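Local coordinates for protein CurJ (Moorea producens 3L, PDB 5TZ6) that probably carries out a vinylogous dehydration of a polyketide intermediate in curacin biosynthesis, as the dehydratase domain of a polyketide synthase module, at residues A[29-32]-A[33-36]. The protein carries 1 engineered substitution. Residues are numbered along the deposited sequence; the frame is centred on the assembly and turned at random.
Sequences YFST and ENLP
Three hydrogen bonds fold the chain back on itself from Y29 to L35, where it passes from strand 24-30 into the loop to strand 41-43. One joins backbone to backbone: L35 N donates to S31 O over 2.8 Å, an i to i+4 bond that closes a single helix-like turn, with T32, E33 and N34 helical in backbone conformation. The other two use side chains. S31 OG accepts a hydrogen bond from the backbone N of N34 at 3.2 Å, a side-chain-to-backbone i to i+3 bond like the one a serine makes at the first turn of a helix. From N34, whose CG lies anti to the carbonyl carbon (chi1 -61°), the side-chain amide reaches back to the strand, and ND2 gives Y29 O a nearly straight 2.8 Å bond. The oxygen lies in the plane of that amide, whereas ND2 stands above the Y29 carbonyl plane. P36 CA also makes a CA-H...O contact with T32 O at 3.2 Å.

In the apolar packing, methyl CD1 of L35 sits over the centre of one face of the F30 ring, 4.0 Å from the centroid, in a CH-pi contact; F30 also touches L57 of helix 51-65 and V92 of strand 90-99, while L35 touches L11.

N34 thus spans the turn, its backbone N-H held by S31 and its side-chain N-H by Y29, which should restrict rotation of its amide and tie the turn to Y29 in the strand, while the F30-L35 pair joins it to the hydrophobic interior of this hotdog-family domain.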
loop_
_atom_site.group_PDB
_atom_site.type_symbol
_atom_site.label_atom_id
_atom_site.label_comp_id
_atom_site.label_asym_id
_atom_site.label_seq_id
_atom_site.Cartn_x
_atom_site.Cartn_y
_atom_site.Cartn_z
ATOM N N TYR A 29 8.976 6.755 1.515
ATOM C CA TYR A 29 10.206 6.651 0.728
ATOM C C TYR A 29 11.209 7.676 1.250
ATOM O O TYR A 29 11.100 8.872 0.962
ATOM C CB TYR A 29 9.913 6.842 -0.755
ATOM C CG TYR A 29 8.883 5.865 -1.267
ATOM C CD1 TYR A 29 9.148 4.502 -1.309
ATOM C CD2 TYR A 29 7.640 6.304 -1.701
ATOM C CE1 TYR A 29 8.202 3.602 -1.769
ATOM C CE2 TYR A 29 6.690 5.414 -2.162
ATOM C CZ TYR A 29 6.974 4.066 -2.194
ATOM O OH TYR A 29 6.021 3.183 -2.656
ATOM N N PHE A 30 12.200 7.196 1.998
ATOM C CA PHE A 30 13.132 8.064 2.709
ATOM C C PHE A 30 14.342 8.372 1.834
ATOM O O PHE A 30 15.048 7.458 1.382
ATOM C CB PHE A 30 13.562 7.418 4.025
ATOM C CG PHE A 30 12.663 7.751 5.185
ATOM C CD1 PHE A 30 11.300 7.560 5.097
ATOM C CD2 PHE A 30 13.186 8.239 6.367
ATOM C CE1 PHE A 30 10.471 7.865 6.160
ATOM C CE2 PHE A 30 12.367 8.541 7.435
ATOM C CZ PHE A 30 11.007 8.352 7.332
ATOM N N SER A 31 14.567 9.662 1.599
ATOM C CA SER A 31 15.678 10.155 0.798
ATOM C C SER A 31 15.809 11.648 1.045
ATOM O O SER A 31 14.875 12.301 1.521
ATOM C CB SER A 31 15.470 9.881 -0.694
ATOM O OG SER A 31 14.451 10.713 -1.221
ATOM N N THR A 32 16.989 12.182 0.717
ATOM C CA THR A 32 17.228 13.607 0.915
ATOM C C THR A 32 16.344 14.451 0.006
ATOM O O THR A 32 15.971 15.571 0.374
ATOM C CB THR A 32 18.703 13.935 0.684
ATOM O OG1 THR A 32 19.107 13.448 -0.601
ATOM C CG2 THR A 32 19.566 13.299 1.762
ATOM N N GLU A 33 16.000 13.939 -1.177
ATOM C CA GLU A 33 15.125 14.689 -2.071
ATOM C C GLU A 33 13.699 14.759 -1.532
ATOM O O GLU A 33 13.064 15.820 -1.587
ATOM C CB GLU A 33 15.146 14.067 -3.466
ATOM C CG GLU A 33 14.153 14.690 -4.435
ATOM C CD GLU A 33 14.391 14.262 -5.870
ATOM O OE1 GLU A 33 15.545 13.913 -6.201
ATOM O OE2 GLU A 33 13.429 14.278 -6.667
ATOM N N ASN A 34 13.175 13.648 -1.003
ATOM C CA ASN A 34 11.818 13.665 -0.463
ATOM C C ASN A 34 11.759 14.380 0.879
ATOM O O ASN A 34 10.779 15.073 1.173
ATOM C CB ASN A 34 11.283 12.244 -0.307
ATOM C CG ASN A 34 11.211 11.508 -1.617
ATOM O OD1 ASN A 34 11.292 12.112 -2.687
ATOM N ND2 ASN A 34 11.057 10.193 -1.547
ATOM N N LEU A 35 12.794 14.224 1.700
ATOM C CA LEU A 35 12.849 14.823 3.032
ATOM C C LEU A 35 14.139 15.624 3.136
ATOM O O LEU A 35 15.176 15.106 3.576
ATOM C CB LEU A 35 12.760 13.750 4.114
ATOM C CG LEU A 35 11.495 12.900 4.004
ATOM C CD1 LEU A 35 11.491 11.800 5.049
ATOM C CD2 LEU A 35 10.272 13.793 4.144
ATOM N N PRO A 36 14.104 16.903 2.759
ATOM C CA PRO A 36 15.354 17.676 2.687
ATOM C C PRO A 36 16.087 17.767 4.013
ATOM O O PRO A 36 17.316 17.640 4.037
ATOM C CB PRO A 36 14.884 19.052 2.194
ATOM C CG PRO A 36 13.581 18.785 1.509
ATOM C CD PRO A 36 12.944 17.675 2.290
#